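Local coordinates for putative dioxygenase (1H-3-hydroxy-4-oxoquinaldine 2,4-dioxygenase) (Mycobacteroides abscessus subsp. abscessus, PDB 6RA3), which cleaves the ring of the Pseudomonas quinolone signal, using dioxygen, to give N-octanoylanthranilate and carbon monoxide, and so helps degrade this quorum-sensing molecule, at residues 69-74 and 98-103; 81-86 and 111-116; 142-147 and 175-180; 227-230 and 235-238. One frame throughout, in Å; residues are numbered along the deposited sequence.

Contact 1: residues 69-74 and 98-103; sequences FGIDEM and GGWAAL
Ile-71 and Met-74, one turn apart on helix 71-84, meet Trp-100 and Ala-101 at the start of helix 99-109. Just ahead of them, Gly-70 occupies the N-cap position of the first helix. Its N-H reaches forward to Glu-73, where OE1 accepts it on the anti side of the carboxylate in a nearly straight bond (N to OE1 3.0 Å, 172°), while Gly-70 O receives the regular helical bond from Met-74 N. Ile-71 then spreads its two branches over the neighbouring helix. With CG1 beside the backbone N (chi1 -67°), CD1 extends to the root of the indole and lies 3.5 Å from Trp-100 CB, approaching the ring obliquely. The other branch settles against the backbone: CG2 of Ile-71 is 3.7 Å from Ala-101 CA and equally close to Trp-100 O. With no bulky side chain on Ala-101, the CA atoms of Ile-71 and Ala-101 lie 5.3 Å apart. Both helices belong to the alpha/beta-hydrolase core, and the second follows strand 90-95 through the turn where this fold carries its nucleophile elbow. That turn holds His-97, a likely substrate-binding residue whose ring meets that of Trp-100 nearly parallel. The indole leads away from helix 71-84 toward Tyr-191, which it meets edge-to-face. Helix 177-194 packs on Ile-71 as well, through Val-186 and Ala-190. One turn further on, Met-74 faces the small side chain of Ala-101, CB to CB at 3.8 Å.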
loop_
_atom_site.group_PDB
_atom_site.type_symbol
_atom_site.label_atom_id
_atom_site.label_comp_id
_atom_site.label_asym_id
_atom_site.label_seq_id
_atom_site.Cartn_x
_atom_site.Cartn_y
_atom_site.Cartn_z
ATOM N N PHE A 69 20.774 4.559 -15.007
ATOM C CA PHE A 69 19.801 4.595 -16.085
ATOM C C PHE A 69 19.525 6.052 -16.419
ATOM O O PHE A 69 19.790 6.950 -15.622
ATOM C CB PHE A 69 18.502 3.864 -15.684
ATOM C CG PHE A 69 17.657 4.613 -14.656
ATOM C CD1 PHE A 69 17.834 4.393 -13.292
ATOM C CD2 PHE A 69 16.675 5.522 -15.067
ATOM C CE1 PHE A 69 17.069 5.084 -12.349
ATOM C CE2 PHE A 69 15.914 6.219 -14.141
ATOM C CZ PHE A 69 16.098 6.000 -12.776
ATOM N N GLY A 70 18.940 6.267 -17.581
ATOM C CA GLY A 70 18.432 7.582 -17.955
ATOM C C GLY A 70 17.239 7.471 -18.879
ATOM O O GLY A 70 16.398 6.573 -18.724
ATOM N N ILE A 71 17.174 8.368 -19.869
ATOM C CA ILE A 71 15.926 8.553 -20.617
ATOM C C ILE A 71 15.609 7.336 -21.485
ATOM O O ILE A 71 14.444 6.924 -21.584
ATOM C CB ILE A 71 15.996 9.872 -21.416
ATOM C CG1 ILE A 71 16.025 11.039 -20.428
ATOM C CG2 ILE A 71 14.794 10.050 -22.301
ATOM C CD1 ILE A 71 16.588 12.327 -20.993
ATOM N N ASP A 72 16.621 6.719 -22.107
ATOM C CA ASP A 72 16.371 5.506 -22.889
ATOM C C ASP A 72 15.654 4.428 -22.069
ATOM O O ASP A 72 14.746 3.746 -22.578
ATOM C CB ASP A 72 17.685 4.950 -23.440
ATOM C CG ASP A 72 18.251 5.804 -24.571
ATOM O OD1 ASP A 72 17.455 6.520 -25.222
ATOM O OD2 ASP A 72 19.482 5.757 -24.804
ATOM N N GLU A 73 16.066 4.249 -20.802
ATOM C CA GLU A 73 15.461 3.247 -19.926
ATOM C C GLU A 73 14.060 3.677 -19.479
ATOM O O GLU A 73 13.151 2.852 -19.393
ATOM C CB GLU A 73 16.361 3.000 -18.706
ATOM C CG GLU A 73 17.589 2.165 -18.983
ATOM C CD GLU A 73 18.607 2.875 -19.880
ATOM O OE1 GLU A 73 18.790 4.105 -19.717
ATOM O OE2 GLU A 73 19.202 2.204 -20.759
ATOM N N MET A 74 13.874 4.952 -19.171
ATOM C CA MET A 74 12.558 5.421 -18.751
ATOM C C MET A 74 11.516 5.153 -19.838
ATOM O O MET A 74 10.400 4.707 -19.548
ATOM C CB MET A 74 12.645 6.903 -18.395
ATOM C CG MET A 74 13.380 7.169 -17.074
ATOM S SD MET A 74 14.147 8.800 -17.002
ATOM C CE MET A 74 12.971 9.715 -16.042
ATOM N N GLY A 98 10.505 14.620 -16.974
ATOM C CA GLY A 98 9.888 13.447 -17.577
ATOM C C GLY A 98 9.481 13.675 -19.024
ATOM O O GLY A 98 9.393 12.711 -19.803
ATOM N N GLY A 99 9.268 14.947 -19.414
ATOM C CA GLY A 99 9.002 15.269 -20.816
ATOM C C GLY A 99 10.000 14.653 -21.771
ATOM O O GLY A 99 9.649 14.261 -22.889
ATOM N N TRP A 100 11.264 14.540 -21.344
ATOM C CA TRP A 100 12.259 13.989 -22.245
ATOM C C TRP A 100 11.949 12.554 -22.596
ATOM O O TRP A 100 12.144 12.145 -23.743
ATOM C CB TRP A 100 13.667 14.082 -21.642
ATOM C CG TRP A 100 14.183 15.451 -21.437
ATOM C CD1 TRP A 100 14.137 16.182 -20.285
ATOM C CD2 TRP A 100 14.865 16.267 -22.406
ATOM N NE1 TRP A 100 14.744 17.407 -20.478
ATOM C CE2 TRP A 100 15.186 17.489 -21.772
ATOM C CE3 TRP A 100 15.234 16.084 -23.745
ATOM C CZ2 TRP A 100 15.866 18.528 -22.431
ATOM C CZ3 TRP A 100 15.919 17.128 -24.395
ATOM C CH2 TRP A 100 16.213 18.323 -23.728
ATOM N N ALA A 101 11.520 11.747 -21.604
ATOM C CA ALA A 101 11.153 10.364 -21.879
ATOM C C ALA A 101 9.875 10.293 -22.697
ATOM O O ALA A 101 9.758 9.465 -23.609
ATOM C CB ALA A 101 10.989 9.602 -20.567
ATOM N N ALA A 102 8.910 11.154 -22.376
ATOM C CA ALA A 102 7.666 11.208 -23.156
ATOM C C ALA A 102 7.941 11.434 -24.643
ATOM O O ALA A 102 7.327 10.790 -25.502
ATOM C CB ALA A 102 6.757 12.312 -22.609
ATOM N N LEU A 103 8.886 12.326 -24.972
ATOM C CA LEU A 103 9.198 12.569 -26.383
ATOM C C LEU A 103 9.964 11.398 -26.990
ATOM O O LEU A 103 9.747 11.037 -28.153
ATOM C CB LEU A 103 9.973 13.877 -26.508
ATOM C CG LEU A 103 9.153 15.056 -25.974
ATOM C CD1 LEU A 103 9.974 16.306 -25.783
ATOM C CD2 LEU A 103 8.001 15.332 -26.938
#

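Contact 2: residues 81-86 and 111-116; sequences LLDALE and AQRVPA
Arg-113 sends its CG anti to the backbone N (chi1 173°) and bends at chi2, which carries the guanidinium across to the last turn of helix 71-84; there Asp-83, with CG beside its own backbone N, turns its carboxylate to meet it. The salt bridge that results is made at one oxygen. Arg-113 NH2 donates to Asp-83 OD1 at 2.5 Å, a short and nearly straight bond (168°). OD1 lies almost in the guanidinium plane and is approached nearly end-on, down its C-O bond. The second amino group contributes a weak bond, Arg-113 NH1 to the same OD1 at 3.3 Å. The carboxylate and guanidinium planes are 33° apart, and a water bridges the remaining corner: it donates to Asp-83 OD2 at 2.7 Å and accepts weakly from Arg-113 NH1. Beside the ion pair, Leu-82 CB approaches the guanidinium obliquely, 4.1 Å from Arg-113 NH2. NE, on the same edge of the guanidinium as NH2, donates to the backbone O of Asp-88, which should limit its rotation. Just beyond Asp-83 the helix ends in a Schellman motif, with Glu-86 as the C-prime residue at positive phi and Val-87 N bonded back to Leu-82 O. The arrangement pins the C-terminal turn of one helix to the loop between helix 99-109 and strand 116-120, a connection between successive beta-alpha units of the alpha/beta-hydrolase fold.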
loop_
_atom_site.group_PDB
_atom_site.type_symbol
_atom_site.label_atom_id
_atom_site.label_comp_id
_atom_site.label_asym_id
_atom_site.label_seq_id
_atom_site.Cartn_x
_atom_site.Cartn_y
_atom_site.Cartn_z
ATOM N N LEU A 81 5.803 -1.672 -20.163
ATOM C CA LEU A 81 4.650 -1.797 -19.275
ATOM C C LEU A 81 3.343 -1.686 -20.058
ATOM O O LEU A 81 2.412 -2.465 -19.843
ATOM C CB LEU A 81 4.699 -0.719 -18.197
ATOM C CG LEU A 81 3.633 -0.843 -17.109
ATOM C CD1 LEU A 81 4.025 -1.953 -16.131
ATOM C CD2 LEU A 81 3.446 0.454 -16.410
ATOM N N LEU A 82 3.262 -0.732 -20.980
ATOM C CA LEU A 82 2.013 -0.524 -21.717
ATOM C C LEU A 82 1.681 -1.711 -22.633
ATOM O O LEU A 82 0.512 -2.133 -22.719
ATOM C CB LEU A 82 2.104 0.793 -22.483
ATOM C CG LEU A 82 2.255 1.980 -21.533
ATOM C CD1 LEU A 82 2.632 3.332 -22.225
ATOM C CD2 LEU A 82 0.995 2.228 -20.699
ATOM N N ASP A 83 2.688 -2.265 -23.318
ATOM C CA ASP A 83 2.511 -3.505 -24.066
ATOM C C ASP A 83 2.014 -4.634 -23.169
ATOM O O ASP A 83 1.154 -5.414 -23.576
ATOM C CB ASP A 83 3.822 -3.912 -24.730
ATOM C CG ASP A 83 4.267 -2.939 -25.827
ATOM O OD1 ASP A 83 3.513 -1.993 -26.155
ATOM O OD2 ASP A 83 5.395 -3.118 -26.344
ATOM N N ALA A 84 2.554 -4.745 -21.947
ATOM C CA ALA A 84 2.106 -5.785 -21.030
ATOM C C ALA A 84 0.662 -5.548 -20.587
ATOM O O ALA A 84 -0.102 -6.505 -20.403
ATOM C CB ALA A 84 3.036 -5.861 -19.815
ATOM N N LEU A 85 0.269 -4.289 -20.412
ATOM C CA LEU A 85 -1.097 -3.945 -20.014
ATOM C C LEU A 85 -2.061 -3.834 -21.195
ATOM O O LEU A 85 -3.200 -3.378 -21.009
ATOM C CB LEU A 85 -1.104 -2.640 -19.242
ATOM C CG LEU A 85 -0.336 -2.623 -17.914
ATOM C CD1 LEU A 85 -0.192 -1.204 -17.396
ATOM C CD2 LEU A 85 -1.035 -3.490 -16.883
ATOM N N GLU A 86 -1.623 -4.270 -22.376
ATOM C CA GLU A 86 -2.333 -4.144 -23.652
ATOM C C GLU A 86 -2.987 -2.776 -23.815
ATOM O O GLU A 86 -4.170 -2.644 -24.157
ATOM C CB GLU A 86 -3.358 -5.250 -23.806
ATOM C CG GLU A 86 -2.768 -6.615 -23.700
ATOM C CD GLU A 86 -3.844 -7.682 -23.657
ATOM O OE1 GLU A 86 -4.550 -7.864 -24.689
ATOM O OE2 GLU A 86 -3.981 -8.314 -22.575
ATOM N N ALA A 111 3.041 8.224 -34.414
ATOM C CA ALA A 111 1.928 9.116 -34.113
ATOM C C ALA A 111 0.574 8.419 -34.120
ATOM O O ALA A 111 -0.402 9.010 -33.647
ATOM C CB ALA A 111 1.905 10.278 -35.111
ATOM N N GLN A 112 0.487 7.189 -34.647
ATOM C CA GLN A 112 -0.754 6.418 -34.558
ATOM C C GLN A 112 -0.891 5.767 -33.183
ATOM O O GLN A 112 -1.961 5.833 -32.564
ATOM C CB GLN A 112 -0.807 5.356 -35.664
ATOM C CG GLN A 112 -0.894 5.909 -37.122
ATOM C CD GLN A 112 0.462 6.362 -37.714
ATOM O OE1 GLN A 112 1.479 5.666 -37.592
ATOM N NE2 GLN A 112 0.467 7.533 -38.360
ATOM N N ARG A 113 0.200 5.172 -32.678
ATOM C CA ARG A 113 0.199 4.616 -31.326
ATOM C C ARG A 113 0.223 5.719 -30.274
ATOM O O ARG A 113 -0.451 5.611 -29.247
ATOM C CB ARG A 113 1.386 3.669 -31.148
ATOM C CG ARG A 113 1.606 3.143 -29.706
ATOM C CD ARG A 113 0.782 1.886 -29.447
ATOM N NE ARG A 113 0.980 1.327 -28.105
ATOM C CZ ARG A 113 1.871 0.386 -27.784
ATOM N NH1 ARG A 113 2.696 -0.132 -28.693
ATOM N NH2 ARG A 113 1.928 -0.045 -26.536
ATOM N N VAL A 114 0.976 6.789 -30.511
ATOM C CA VAL A 114 1.028 7.921 -29.587
ATOM C C VAL A 114 0.632 9.181 -30.347
ATOM O O VAL A 114 1.502 9.880 -30.904
ATOM C CB VAL A 114 2.419 8.065 -28.942
ATOM C CG1 VAL A 114 2.555 9.386 -28.165
ATOM C CG2 VAL A 114 2.660 6.887 -28.013
ATOM N N PRO A 115 -0.667 9.507 -30.390
ATOM C CA PRO A 115 -1.136 10.655 -31.179
ATOM C C PRO A 115 -0.953 11.990 -30.498
ATOM O O PRO A 115 -1.137 13.025 -31.144
ATOM C CB PRO A 115 -2.627 10.358 -31.346
ATOM C CG PRO A 115 -2.967 9.708 -30.038
ATOM C CD PRO A 115 -1.793 8.805 -29.746
ATOM N N ALA A 116 -0.617 12.019 -29.220
ATOM C CA ALA A 116 -0.439 13.303 -28.566
ATOM C C ALA A 116 0.395 13.117 -27.306
ATOM O O ALA A 116 0.516 12.009 -26.770
ATOM C CB ALA A 116 -1.784 13.952 -28.242
HETATM O O HOH W 1 5.694 -1.505 -28.471
#

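Contact 3: residues 142-147 and 175-180; sequences ERWKEG and HGFDMW
An aromatic cluster of Trp-144, Phe-177 and Trp-180 joins the first turns of helices 144-156 and 177-194, two helices inserted between strands 116-120 and 209-214 of the alpha/beta-hydrolase sheet. Trp-144 is its centre. Its CG sits between the backbone N and the carbonyl carbon (chi1 73°), and the indole thereby turns toward the other helix, presenting one face to the backbone of Gly-176 and Phe-177. Over the five-membered ring stands Phe-177 CB, 3.8 Å from the ring centroid and 17° off the normal, a CH-pi contact. Over the six-membered part lies the glycine, with Gly-176 CA 3.7 Å from Trp-144 CH2. The phenyl group of Phe-177 turns obliquely past the five-membered ring, its CD1 3.6 Å from Trp-144 CD1, the planes 58° apart. At the six-membered ring Trp-180 CD1 comes within 3.7 Å of Trp-144 CZ3; here the two indole planes are near parallel, but the rings are slid apart and barely overlap. On the opposite face of Trp-144 runs its own neighbour, Lys-145, with CG 3.3 Å above the ring plane. The polar edge is used between subunits: NE1 donates to the carboxylate of Glu-86 of the third subunit, whose backbone O also accepts a bond from Lys-145 NZ. Glu-86 of this chain likewise accepts from Phe-177 N of the second subunit. Gly-176 is the N-cap of its helix, so the indole covers a helix start. The contact is a helix-helix junction of the cap region typical of alpha/beta-hydrolases, here placed at a subunit interface.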
loop_
_atom_site.group_PDB
_atom_site.type_symbol
_atom_site.label_atom_id
_atom_site.label_comp_id
_atom_site.label_asym_id
_atom_site.label_seq_id
_atom_site.Cartn_x
_atom_site.Cartn_y
_atom_site.Cartn_z
ATOM N N GLU A 142 28.693 16.099 -0.858
ATOM C CA GLU A 142 28.675 16.928 0.344
ATOM C C GLU A 142 27.663 18.069 0.297
ATOM O O GLU A 142 27.380 18.659 1.341
ATOM C CB GLU A 142 30.076 17.508 0.617
ATOM C CG GLU A 142 31.126 16.456 0.928
ATOM C CD GLU A 142 31.839 15.943 -0.319
ATOM O OE1 GLU A 142 32.210 16.770 -1.187
ATOM O OE2 GLU A 142 32.028 14.709 -0.432
ATOM N N ARG A 143 27.109 18.401 -0.867
ATOM C CA ARG A 143 26.225 19.558 -0.974
ATOM C C ARG A 143 24.948 19.273 -1.761
ATOM O O ARG A 143 24.168 20.201 -2.013
ATOM C CB ARG A 143 26.987 20.731 -1.600
ATOM C CG ARG A 143 27.823 21.501 -0.574
ATOM C CD ARG A 143 28.717 22.568 -1.204
ATOM N NE ARG A 143 29.789 21.957 -1.988
ATOM C CZ ARG A 143 30.905 21.437 -1.473
ATOM N NH1 ARG A 143 31.116 21.446 -0.161
ATOM N NH2 ARG A 143 31.815 20.895 -2.275
ATOM N N TRP A 144 24.675 18.016 -2.109
ATOM C CA TRP A 144 23.506 17.738 -2.934
ATOM C C TRP A 144 22.222 18.224 -2.262
ATOM O O TRP A 144 21.322 18.733 -2.936
ATOM C CB TRP A 144 23.430 16.245 -3.255
ATOM C CG TRP A 144 23.006 15.406 -2.085
ATOM C CD1 TRP A 144 23.814 14.797 -1.171
ATOM C CD2 TRP A 144 21.656 15.097 -1.701
ATOM N NE1 TRP A 144 23.052 14.126 -0.242
ATOM C CE2 TRP A 144 21.725 14.289 -0.548
ATOM C CE3 TRP A 144 20.397 15.423 -2.227
ATOM C CZ2 TRP A 144 20.579 13.801 0.098
ATOM C CZ3 TRP A 144 19.258 14.929 -1.594
ATOM C CH2 TRP A 144 19.362 14.133 -0.434
ATOM N N LYS A 145 22.129 18.110 -0.938
ATOM C CA LYS A 145 20.951 18.622 -0.245
ATOM C C LYS A 145 20.816 20.127 -0.444
ATOM O O LYS A 145 19.700 20.648 -0.578
ATOM C CB LYS A 145 21.013 18.298 1.252
ATOM C CG LYS A 145 21.004 16.825 1.584
ATOM C CD LYS A 145 21.104 16.581 3.087
ATOM C CE LYS A 145 21.218 15.072 3.386
ATOM N NZ LYS A 145 20.752 14.674 4.774
ATOM N N GLU A 146 21.945 20.843 -0.458
ATOM C CA GLU A 146 21.918 22.271 -0.752
ATOM C C GLU A 146 21.305 22.523 -2.119
ATOM O O GLU A 146 20.374 23.322 -2.259
ATOM C CB GLU A 146 23.330 22.860 -0.691
ATOM C CG GLU A 146 23.917 22.976 0.709
ATOM C CD GLU A 146 25.277 23.697 0.713
ATOM O OE1 GLU A 146 25.473 24.631 -0.101
ATOM O OE2 GLU A 146 26.153 23.324 1.527
ATOM N N GLY A 147 21.815 21.841 -3.142
ATOM C CA GLY A 147 21.254 21.988 -4.470
ATOM C C GLY A 147 19.775 21.657 -4.517
ATOM O O GLY A 147 19.009 22.306 -5.233
ATOM N N HIS A 175 14.301 9.382 -1.073
ATOM C CA HIS A 175 15.312 9.473 -2.108
ATOM C C HIS A 175 16.486 10.240 -1.514
ATOM O O HIS A 175 16.332 10.957 -0.523
ATOM C CB HIS A 175 14.771 10.167 -3.363
ATOM C CG HIS A 175 13.838 9.329 -4.175
ATOM N ND1 HIS A 175 14.200 8.116 -4.726
ATOM C CD2 HIS A 175 12.550 9.537 -4.534
ATOM C CE1 HIS A 175 13.169 7.611 -5.382
ATOM N NE2 HIS A 175 12.163 8.462 -5.292
ATOM N N GLY A 176 17.662 10.068 -2.092
ATOM C CA GLY A 176 18.857 10.699 -1.564
ATOM C C GLY A 176 19.832 11.059 -2.650
ATOM O O GLY A 176 19.448 11.372 -3.783
ATOM N N PHE A 177 21.117 11.008 -2.300
ATOM C CA PHE A 177 22.151 11.455 -3.223
ATOM C C PHE A 177 22.135 10.641 -4.507
ATOM O O PHE A 177 22.207 11.208 -5.605
ATOM C CB PHE A 177 23.525 11.384 -2.557
ATOM C CG PHE A 177 24.656 11.571 -3.520
ATOM C CD1 PHE A 177 24.941 12.824 -4.022
ATOM C CD2 PHE A 177 25.397 10.487 -3.963
ATOM C CE1 PHE A 177 25.981 13.005 -4.934
ATOM C CE2 PHE A 177 26.429 10.654 -4.857
ATOM C CZ PHE A 177 26.724 11.920 -5.347
ATOM N N ASP A 178 21.977 9.314 -4.405
ATOM C CA ASP A 178 21.996 8.487 -5.613
ATOM C C ASP A 178 21.012 8.990 -6.686
ATOM O O ASP A 178 21.360 9.120 -7.865
ATOM C CB ASP A 178 21.693 7.032 -5.252
ATOM C CG ASP A 178 21.452 6.162 -6.477
ATOM O OD1 ASP A 178 22.435 5.725 -7.102
ATOM O OD2 ASP A 178 20.269 5.888 -6.822
ATOM N N MET A 179 19.770 9.243 -6.308
ATOM C CA MET A 179 18.779 9.565 -7.326
ATOM C C MET A 179 18.893 11.021 -7.751
ATOM O O MET A 179 18.714 11.335 -8.930
ATOM C CB MET A 179 17.352 9.273 -6.825
ATOM C CG MET A 179 16.295 9.239 -7.977
ATOM S SD MET A 179 16.573 8.007 -9.189
ATOM C CE MET A 179 15.982 6.504 -8.356
ATOM N N TRP A 180 19.175 11.914 -6.805
ATOM C CA TRP A 180 19.364 13.320 -7.145
ATOM C C TRP A 180 20.608 13.542 -8.003
ATOM O O TRP A 180 20.577 14.340 -8.948
ATOM C CB TRP A 180 19.417 14.138 -5.868
ATOM C CG TRP A 180 18.057 14.379 -5.381
ATOM C CD1 TRP A 180 17.371 13.657 -4.448
ATOM C CD2 TRP A 180 17.170 15.400 -5.838
ATOM N NE1 TRP A 180 16.111 14.179 -4.284
ATOM C CE2 TRP A 180 15.962 15.250 -5.129
ATOM C CE3 TRP A 180 17.281 16.431 -6.780
ATOM C CZ2 TRP A 180 14.872 16.095 -5.331
ATOM C CZ3 TRP A 180 16.203 17.267 -6.977
ATOM C CH2 TRP A 180 15.010 17.092 -6.257
#

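Contact 4: residues 227-230 and 235-238; sequences DDFA and WFSY
Helix 221-232 and strand 236-240 close a beta-alpha-beta unit that begins with strand 209-214, and Phe-229 and Phe-236 meet where the chain turns back from the helix into the edge strand. The two phenyl rings form an edge-to-face (T-shaped) pair: the edge of Phe-229 points at the face of Phe-236, with centroids 5.0 Å apart and planes at 82°. Closest are Phe-229 CD2 and Phe-236 CG at 3.6 Å. Both side chains place CG anti to the backbone N (chi1 -158° and -177°), which sends both rings into the interface between helix and strand. Trp-235 completes the aromatic cluster from the loop just before the strand, its CH2 3.7 Å from Phe-229 CE2 in an oblique approach. As in other alpha/beta-hydrolases, the helix packs against the parallel part of the mixed sheet, here at the strand that is outermost within this chain. Helix 197-202 borders the same cluster, Met-198 lying against Phe-229 and Met-201 against both Trp-235 and Phe-236. One residue along the helix, Ala-230 fits between two strand residues: its CB is 4.0 Å from Phe-236 CD2 and, at the edge of the tyrosine ring, 4.4 Å from Tyr-238 CD2. The small methyl group allows a close approach of the main chains, with CA atoms of Ala-230 and Phe-236 5.3 Å apart. The Tyr-238 hydroxyl and the Asp-227 carboxylate are modelled too close together, so their contact is doubtful.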
loop_
_atom_site.group_PDB
_atom_site.type_symbol
_atom_site.label_atom_id
_atom_site.label_comp_id
_atom_site.label_asym_id
_atom_site.label_seq_id
_atom_site.Cartn_x
_atom_site.Cartn_y
_atom_site.Cartn_z
ATOM N N ASP A 227 5.083 30.905 -29.266
ATOM C CA ASP A 227 4.399 31.458 -30.440
ATOM C C ASP A 227 5.185 31.167 -31.701
ATOM O O ASP A 227 4.654 30.657 -32.691
ATOM C CB ASP A 227 4.230 32.971 -30.291
ATOM C CG ASP A 227 3.332 33.345 -29.144
ATOM O OD1 ASP A 227 2.381 32.570 -28.904
ATOM O OD2 ASP A 227 3.554 34.396 -28.493
ATOM N N ASP A 228 6.469 31.522 -31.661
ATOM C CA ASP A 228 7.394 31.283 -32.756
ATOM C C ASP A 228 7.434 29.810 -33.119
ATOM O O ASP A 228 7.336 29.438 -34.295
ATOM C CB ASP A 228 8.774 31.791 -32.319
ATOM C CG ASP A 228 9.756 31.919 -33.457
ATOM O OD1 ASP A 228 9.899 30.965 -34.266
ATOM O OD2 ASP A 228 10.404 32.993 -33.521
ATOM N N PHE A 229 7.586 28.946 -32.111
ATOM C CA PHE A 229 7.595 27.512 -32.375
ATOM C C PHE A 229 6.226 27.052 -32.872
ATOM O O PHE A 229 6.133 26.274 -33.828
ATOM C CB PHE A 229 8.018 26.758 -31.104
ATOM C CG PHE A 229 8.549 25.384 -31.375
ATOM C CD1 PHE A 229 9.850 25.202 -31.817
ATOM C CD2 PHE A 229 7.743 24.270 -31.206
ATOM C CE1 PHE A 229 10.343 23.939 -32.092
ATOM C CE2 PHE A 229 8.219 23.010 -31.472
ATOM C CZ PHE A 229 9.528 22.837 -31.917
ATOM N N ALA A 230 5.154 27.572 -32.269
ATOM C CA ALA A 230 3.805 27.164 -32.660
ATOM C C ALA A 230 3.455 27.638 -34.068
ATOM O O ALA A 230 2.735 26.940 -34.793
ATOM C CB ALA A 230 2.784 27.696 -31.651
ATOM N N TRP A 235 1.665 21.068 -35.373
ATOM C CA TRP A 235 1.412 20.049 -34.355
ATOM C C TRP A 235 1.704 20.518 -32.940
ATOM O O TRP A 235 1.379 19.796 -31.993
ATOM C CB TRP A 235 2.231 18.786 -34.640
ATOM C CG TRP A 235 3.626 19.023 -35.097
ATOM C CD1 TRP A 235 4.082 18.976 -36.387
ATOM C CD2 TRP A 235 4.763 19.337 -34.278
ATOM N NE1 TRP A 235 5.433 19.242 -36.419
ATOM C CE2 TRP A 235 5.874 19.464 -35.137
ATOM C CE3 TRP A 235 4.949 19.518 -32.901
ATOM C CZ2 TRP A 235 7.156 19.764 -34.664
ATOM C CZ3 TRP A 235 6.225 19.824 -32.431
ATOM C CH2 TRP A 235 7.306 19.941 -33.310
ATOM N N PHE A 236 2.295 21.688 -32.765
ATOM C CA PHE A 236 2.657 22.182 -31.450
ATOM C C PHE A 236 1.654 23.228 -31.007
ATOM O O PHE A 236 1.213 24.062 -31.800
ATOM C CB PHE A 236 4.073 22.779 -31.443
ATOM C CG PHE A 236 4.529 23.249 -30.083
ATOM C CD1 PHE A 236 5.214 22.388 -29.224
ATOM C CD2 PHE A 236 4.281 24.547 -29.656
ATOM C CE1 PHE A 236 5.654 22.837 -27.961
ATOM C CE2 PHE A 236 4.709 24.997 -28.402
ATOM C CZ PHE A 236 5.386 24.145 -27.545
ATOM N N SER A 237 1.295 23.163 -29.735
ATOM C CA SER A 237 0.479 24.164 -29.073
ATOM C C SER A 237 0.992 24.274 -27.658
ATOM O O SER A 237 1.810 23.465 -27.212
ATOM C CB SER A 237 -1.018 23.798 -29.056
ATOM O OG SER A 237 -1.217 22.553 -28.394
ATOM N N TYR A 238 0.480 25.255 -26.935
ATOM C CA TYR A 238 1.003 25.557 -25.616
ATOM C C TYR A 238 0.020 26.479 -24.915
ATOM O O TYR A 238 -0.879 27.052 -25.533
ATOM C CB TYR A 238 2.386 26.223 -25.695
ATOM C CG TYR A 238 2.327 27.708 -26.026
ATOM C CD1 TYR A 238 2.195 28.659 -25.017
ATOM C CD2 TYR A 238 2.375 28.150 -27.343
ATOM C CE1 TYR A 238 2.133 30.006 -25.303
ATOM C CE2 TYR A 238 2.319 29.505 -27.648
ATOM C CZ TYR A 238 2.198 30.426 -26.619
ATOM O OH TYR A 238 2.142 31.770 -26.908
#

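From the N terminus, contacts 1 and 2 come first and cross: helix 71-84 opens both, and each closes after strand 90-95, contact 1 on the start of helix 99-109 and contact 2 on the loop beyond it. Together they hold both ends of helix 71-84, their centres about 15 Å apart. Contact 3 follows in series, closing the mainly helical loop 148-174, and touches contact 1 where Met-179 packs on Phe-69. Contact 4 closes a short turn near the C terminus, on the opposite side of the chain's centre from contact 3. Contacts 2 and 3 also lie far apart within a chain, yet segment 81-86 of contact 2 reaches contact 3 of a neighbouring subunit.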